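Local coordinates for protein 6-pyruvoyl tetrahydropterin synthase (Plasmodium falciparum, PDB 1Y13) that belongs to the 6-pyruvoyl tetrahydropterin synthase family and binds a zinc ion and biopterin in an assembly of six chains, at residues A36-I39 with F44-T47; H88-P93 with I108-E113. All blocks are in the same frame, centred on the assembly; numbering follows the deposited sequence.

Contact 1 of 2, residues A36-I39 with F44-T47. With ZN (zinc ion), chain D; BIO (biopterin), chain E.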
loop_
_atom_site.group_PDB
_atom_site.type_symbol
_atom_site.label_atom_id
_atom_site.label_comp_id
_atom_site.label_asym_id
_atom_site.label_seq_id
_atom_site.Cartn_x
_atom_site.Cartn_y
_atom_site.Cartn_z
ATOM N N ALA A 36 -6.086 2.226 23.687
ATOM C CA ALA A 36 -6.467 3.561 24.060
ATOM C C ALA A 36 -5.320 4.233 24.823
ATOM O O ALA A 36 -4.493 3.551 25.442
ATOM C CB ALA A 36 -7.764 3.539 24.916
ATOM N N HIS A 37 -5.268 5.561 24.784
ATOM C CA HIS A 37 -4.255 6.304 25.532
ATOM C C HIS A 37 -4.587 7.796 25.494
ATOM O O HIS A 37 -5.478 8.226 24.749
ATOM C CB HIS A 37 -2.843 6.053 24.935
ATOM C CG HIS A 37 -2.474 6.993 23.823
ATOM N ND1 HIS A 37 -1.368 7.819 23.880
ATOM C CD2 HIS A 37 -3.056 7.231 22.622
ATOM C CE1 HIS A 37 -1.279 8.518 22.761
ATOM N NE2 HIS A 37 -2.290 8.180 21.978
ATOM N N PHE A 38 -3.871 8.580 26.285
ATOM C CA PHE A 38 -3.810 10.004 26.037
ATOM C C PHE A 38 -2.448 10.484 26.466
ATOM O O PHE A 38 -1.873 9.972 27.423
ATOM C CB PHE A 38 -4.970 10.776 26.711
ATOM C CG PHE A 38 -5.001 10.668 28.216
ATOM C CD1 PHE A 38 -4.267 11.535 28.994
ATOM C CD2 PHE A 38 -5.779 9.697 28.848
ATOM C CE1 PHE A 38 -4.296 11.436 30.398
ATOM C CE2 PHE A 38 -5.824 9.596 30.225
ATOM C CZ PHE A 38 -5.072 10.450 31.005
ATOM N N ILE A 39 -1.906 11.439 25.726
ATOM C CA ILE A 39 -0.662 12.079 26.127
ATOM C C ILE A 39 -0.865 13.163 27.187
ATOM O O ILE A 39 -1.807 13.936 27.139
ATOM C CB ILE A 39 0.122 12.542 24.894
ATOM C CG1 ILE A 39 0.918 11.338 24.368
ATOM C CG2 ILE A 39 1.042 13.698 25.249
ATOM C CD1 ILE A 39 1.168 11.361 22.895
ATOM N N PHE A 44 0.081 20.263 29.502
ATOM C CA PHE A 44 -0.701 19.738 28.368
ATOM C C PHE A 44 -1.310 18.379 28.670
ATOM O O PHE A 44 -0.624 17.475 29.158
ATOM C CB PHE A 44 0.165 19.631 27.111
ATOM C CG PHE A 44 -0.534 18.990 25.911
ATOM C CD1 PHE A 44 -0.505 17.608 25.717
ATOM C CD2 PHE A 44 -1.179 19.777 24.957
ATOM C CE1 PHE A 44 -1.121 17.019 24.595
ATOM C CE2 PHE A 44 -1.795 19.200 23.843
ATOM C CZ PHE A 44 -1.762 17.816 23.660
ATOM N N ARG A 45 -2.589 18.243 28.337
ATOM C CA ARG A 45 -3.337 16.992 28.492
ATOM C C ARG A 45 -4.288 16.910 27.312
ATOM O O ARG A 45 -4.963 17.877 27.038
ATOM C CB ARG A 45 -4.149 17.025 29.796
ATOM C CG ARG A 45 -4.536 15.652 30.361
ATOM C CD ARG A 45 -5.952 15.191 29.909
ATOM N NE ARG A 45 -6.972 15.819 30.743
ATOM C CZ ARG A 45 -8.242 16.026 30.401
ATOM N NH1 ARG A 45 -8.717 15.668 29.206
ATOM N NH2 ARG A 45 -9.057 16.609 31.279
ATOM N N GLU A 46 -4.336 15.791 26.594
ATOM C CA GLU A 46 -5.316 15.651 25.509
ATOM C C GLU A 46 -6.404 14.660 25.933
ATOM O O GLU A 46 -6.234 13.921 26.907
ATOM C CB GLU A 46 -4.657 15.199 24.189
ATOM C CG GLU A 46 -4.160 13.759 24.228
ATOM C CD GLU A 46 -3.250 13.365 23.058
ATOM O OE1 GLU A 46 -3.049 14.167 22.116
ATOM O OE2 GLU A 46 -2.730 12.230 23.092
ATOM N N THR A 47 -7.504 14.645 25.189
ATOM C CA THR A 47 -8.612 13.727 25.469
ATOM C C THR A 47 -8.253 12.273 25.122
ATOM O O THR A 47 -7.410 12.007 24.256
ATOM C CB THR A 47 -9.905 14.127 24.715
ATOM O OG1 THR A 47 -9.633 14.165 23.325
ATOM C CG2 THR A 47 -10.398 15.506 25.138
HETATM ZN ZN ZN D . -2.566 9.563 20.169
HETATM N N1 BIO E . 3.985 13.237 18.457
HETATM N N2 BIO E . 6.205 12.564 18.299
HETATM C C2 BIO E . 4.921 12.291 18.663
HETATM N N3 BIO E . 4.543 11.117 19.215
HETATM C C4A BIO E . 2.212 11.769 19.419
HETATM C C8A BIO E . 2.680 13.032 18.813
HETATM N N8 BIO E . 1.760 14.013 18.613
HETATM C C7 BIO E . 0.456 13.869 18.938
HETATM C C6 BIO E . -0.001 12.689 19.486
HETATM N N5 BIO E . 0.891 11.686 19.716
HETATM C C9 BIO E . -1.461 12.514 19.855
HETATM O O9 BIO E . -1.655 11.566 20.972
HETATM C C10 BIO E . -2.379 12.112 18.650
HETATM O O10 BIO E . -2.532 10.681 18.574
HETATM C C11 BIO E . -1.962 12.626 17.261
#
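Ile39 and Glu46 are joined by two hydrogen bonds across the tight hairpin between strands 21-41 and 44-45. Glu46 N donates to Ile39 O (3.2 Å). In the reverse direction Ile39 N donates a hydrogen bond to Glu46 OE2, at 2.9 Å and with an N-H...O angle of 164°. This donor reaches the anti side of OE2 and stands 35° out of the carboxylate plane. The side chain gets there by tucking CG between the backbone N and the carbonyl carbon (chi1 70°) and running extended beyond it.

Van der Waals contacts fill in around this pair. The apolar one is between Ile39 and Phe44, where Ile39 CG2 comes to the edge of the Phe44 ring at CE1 (4.0 Å). Two others set carbon atoms against oxygens: Ile39 CB lies against Glu46 OE2, and Phe38 CB packs 3.4 Å from Glu46 O. The Phe38 ring meets the methylene CD of Arg45, whose guanidinium group continues to a hydrogen bond with Ser116 OG.

The same residues also reach the metal and the ligand, joined there by His37. His37 NE2 binds zinc at 2.3 Å, alongside His49 and His51, and its ND1 is hydrogen-bonded to Ser133 OG. Biopterin chelates the metal through O9 and O10, the zinc to O10 distance being 1.9 Å. Glu46 OE2 lies 2.5 Å from biopterin O9, and the CD1 methyl of Ile39 approaches the pterin ring.

One carboxylate oxygen therefore faces both a backbone N-H and a zinc-bound ligand oxygen, so the hairpin itself positions Glu46 beside the metal, where the zinc would probably polarise O9.

Contact 2 of 2, residues H88-P93 with I108-E113. With BIO (biopterin), chain G.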
loop_
_atom_site.group_PDB
_atom_site.type_symbol
_atom_site.label_atom_id
_atom_site.label_comp_id
_atom_site.label_asym_id
_atom_site.label_seq_id
_atom_site.Cartn_x
_atom_site.Cartn_y
_atom_site.Cartn_z
ATOM N N HIS A 88 -5.425 -4.377 22.961
ATOM C CA HIS A 88 -6.727 -4.234 23.646
ATOM C C HIS A 88 -6.690 -3.751 25.063
ATOM O O HIS A 88 -7.348 -4.300 25.918
ATOM C CB HIS A 88 -7.550 -5.520 23.526
ATOM C CG HIS A 88 -8.336 -5.582 22.259
ATOM N ND1 HIS A 88 -9.702 -5.785 22.235
ATOM C CD2 HIS A 88 -7.958 -5.385 20.973
ATOM C CE1 HIS A 88 -10.117 -5.762 20.981
ATOM N NE2 HIS A 88 -9.078 -5.517 20.197
ATOM N N HIS A 89 -5.921 -2.701 25.306
ATOM C CA HIS A 89 -5.812 -2.117 26.620
ATOM C C HIS A 89 -5.771 -0.617 26.515
ATOM O O HIS A 89 -5.512 -0.079 25.438
ATOM C CB HIS A 89 -4.497 -2.576 27.270
ATOM C CG HIS A 89 -4.484 -4.020 27.615
ATOM N ND1 HIS A 89 -3.803 -4.955 26.868
ATOM C CD2 HIS A 89 -5.086 -4.700 28.619
ATOM C CE1 HIS A 89 -3.969 -6.150 27.408
ATOM N NE2 HIS A 89 -4.746 -6.022 28.471
ATOM N N PHE A 90 -5.973 0.035 27.654
ATOM C CA PHE A 90 -5.544 1.392 27.852
ATOM C C PHE A 90 -4.091 1.364 28.332
ATOM O O PHE A 90 -3.743 0.651 29.299
ATOM C CB PHE A 90 -6.462 2.145 28.836
ATOM C CG PHE A 90 -5.958 3.505 29.206
ATOM C CD1 PHE A 90 -6.223 4.607 28.399
ATOM C CD2 PHE A 90 -5.222 3.696 30.365
ATOM C CE1 PHE A 90 -5.756 5.850 28.731
ATOM C CE2 PHE A 90 -4.751 4.952 30.707
ATOM C CZ PHE A 90 -5.011 6.036 29.882
ATOM N N ILE A 91 -3.235 2.100 27.621
ATOM C CA ILE A 91 -1.824 2.199 27.986
ATOM C C ILE A 91 -1.641 3.218 29.112
ATOM O O ILE A 91 -1.880 4.392 28.929
ATOM C CB ILE A 91 -0.934 2.591 26.773
ATOM C CG1 ILE A 91 -1.013 1.524 25.672
ATOM C CG2 ILE A 91 0.513 2.800 27.205
ATOM C CD1 ILE A 91 -0.565 2.046 24.303
ATOM N N LEU A 92 -1.203 2.734 30.265
ATOM C CA LEU A 92 -0.958 3.530 31.470
ATOM C C LEU A 92 0.542 3.745 31.656
ATOM O O LEU A 92 1.271 2.787 31.895
ATOM C CB LEU A 92 -1.508 2.728 32.652
ATOM C CG LEU A 92 -1.892 3.129 34.085
ATOM C CD1 LEU A 92 -0.682 3.543 34.902
ATOM C CD2 LEU A 92 -2.973 4.195 34.116
ATOM N N PRO A 93 1.012 5.005 31.545
ATOM C CA PRO A 93 2.424 5.286 31.730
ATOM C C PRO A 93 2.776 5.513 33.209
ATOM O O PRO A 93 2.707 6.639 33.694
ATOM C CB PRO A 93 2.636 6.545 30.882
ATOM C CG PRO A 93 1.287 7.200 30.795
ATOM C CD PRO A 93 0.240 6.230 31.243
ATOM N N ILE A 108 -8.483 1.431 38.576
ATOM C CA ILE A 108 -7.423 2.393 38.622
ATOM C C ILE A 108 -8.004 3.759 38.308
ATOM O O ILE A 108 -8.658 3.928 37.288
ATOM C CB ILE A 108 -6.340 2.003 37.613
ATOM C CG1 ILE A 108 -5.623 0.747 38.127
ATOM C CG2 ILE A 108 -5.339 3.145 37.392
ATOM C CD1 ILE A 108 -4.893 -0.015 37.089
ATOM N N LYS A 109 -7.775 4.713 39.205
ATOM C CA LYS A 109 -8.173 6.098 39.004
ATOM C C LYS A 109 -6.951 6.893 38.567
ATOM O O LYS A 109 -5.874 6.714 39.117
ATOM C CB LYS A 109 -8.699 6.709 40.294
ATOM C CG LYS A 109 -9.437 8.034 40.088
ATOM C CD LYS A 109 -9.752 8.685 41.440
ATOM C CE LYS A 109 -11.093 9.382 41.402
ATOM N NZ LYS A 109 -11.442 9.901 42.777
ATOM N N ILE A 110 -7.114 7.755 37.572
ATOM C CA ILE A 110 -6.044 8.637 37.147
ATOM C C ILE A 110 -6.494 10.069 37.366
ATOM O O ILE A 110 -7.521 10.480 36.859
ATOM C CB ILE A 110 -5.711 8.519 35.644
ATOM C CG1 ILE A 110 -5.425 7.083 35.228
ATOM C CG2 ILE A 110 -4.526 9.383 35.285
ATOM C CD1 ILE A 110 -5.124 7.007 33.746
ATOM N N ILE A 111 -5.691 10.838 38.087
ATOM C CA ILE A 111 -6.003 12.242 38.327
ATOM C C ILE A 111 -4.962 13.112 37.622
ATOM O O ILE A 111 -3.748 12.951 37.835
ATOM C CB ILE A 111 -6.032 12.523 39.835
ATOM C CG1 ILE A 111 -7.079 11.619 40.495
ATOM C CG2 ILE A 111 -6.335 13.984 40.108
ATOM C CD1 ILE A 111 -6.984 11.538 41.998
ATOM N N CYS A 112 -5.437 14.011 36.763
ATOM C CA CYS A 112 -4.561 14.917 36.017
ATOM C C CYS A 112 -4.275 16.189 36.775
ATOM O O CYS A 112 -4.901 16.463 37.792
ATOM C CB CYS A 112 -5.155 15.268 34.663
ATOM S SG CYS A 112 -5.590 13.807 33.704
ATOM N N GLU A 113 -3.309 16.958 36.261
ATOM C CA GLU A 113 -2.907 18.257 36.822
ATOM C C GLU A 113 -4.072 19.246 36.935
ATOM O O GLU A 113 -4.159 20.009 37.916
ATOM C CB GLU A 113 -1.856 18.914 35.933
ATOM C CG GLU A 113 -0.439 18.437 36.069
ATOM C CD GLU A 113 0.547 19.329 35.275
ATOM O OE1 GLU A 113 0.394 19.476 34.028
HETATM N N1 BIO G . -16.656 -7.415 14.131
HETATM N N2 BIO G . -18.093 -7.151 12.342
HETATM C C2 BIO G . -17.398 -6.590 13.368
HETATM N N3 BIO G . -17.448 -5.256 13.617
HETATM C C4 BIO G . -16.778 -4.687 14.650
HETATM O O4 BIO G . -16.826 -3.471 14.881
HETATM C C4A BIO G . -15.923 -5.526 15.510
HETATM C C8A BIO G . -15.917 -6.939 15.170
HETATM N N8 BIO G . -15.168 -7.746 15.921
HETATM C C7 BIO G . -14.459 -7.286 16.952
HETATM C C6 BIO G . -14.418 -5.965 17.286
HETATM N N5 BIO G . -15.183 -5.083 16.558
HETATM C C9 BIO G . -13.592 -5.572 18.498
HETATM O O9 BIO G . -13.933 -4.273 19.043
HETATM C C10 BIO G . -12.052 -5.509 18.407
HETATM O O10 BIO G . -11.574 -4.514 17.452
HETATM C C11 BIO G . -11.418 -6.912 18.390
#
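Phe90 makes backbone hydrogen bonds with Asp124 and Ile126 that pair it in parallel with strand 125-128; its ring meets Ile110, and across the interface itself the contact is wholly apolar. The two side chains come from opposite directions, and the CD1 methyl of Ile110 stops 3.7 Å from Phe90 CE2, approaching the ring obliquely.

Two residues on, Leu92 faces the same way. Its CD2 methyl, at the edge of the Phe90 ring and in its plane, sits 3.6 Å from Ile110 CD1, the two side chains lying alongside one another but pointing in opposite directions. With CG1 placed anti to its carbonyl carbon (chi1 -53°) and an extended CD1, Ile110 sets its CD1 methyl against both Phe90 and Leu92 where they meet. Ile108 closes the row more loosely, its CG2 meeting Leu92 CD2 at 4.2 Å.

Strands 90-93 and 108-112 are not sheet neighbours: their axes run 10.6 Å apart at an angle of 61°, and side chains alone span the gap. Strand 107-112 is the middle of an antiparallel three-stranded sheet. Both outer strands of that sheet add to the hydrophobic cluster, Phe120 of 117-121 stacking on Phe90 and Phe101 of 99-104 touching Leu92.

The centres of contacts 1 and 2 lie 9 Å apart, and both segments of contact 1 precede those of contact 2 in the sequence. Ala36 couples them through two probable backbone hydrogen bonds, Ala36 O to Ile91 N at 2.9 Å and Ala36 N to His89 O at 3.0 Å. Packing adds His37 CA, 3.6 Å from Phe90 CE1. Contact 1 is part of the zinc and biopterin site; the nearest atom of the Phe90 side chain lies about 10 Å from that same zinc. Segment 88-93 nevertheless reaches a neighbouring site: His88 borders another biopterin, stacks on His49 of the second subunit, and through its backbone O accepts a hydrogen bond from Thr47 OG1 of that subunit.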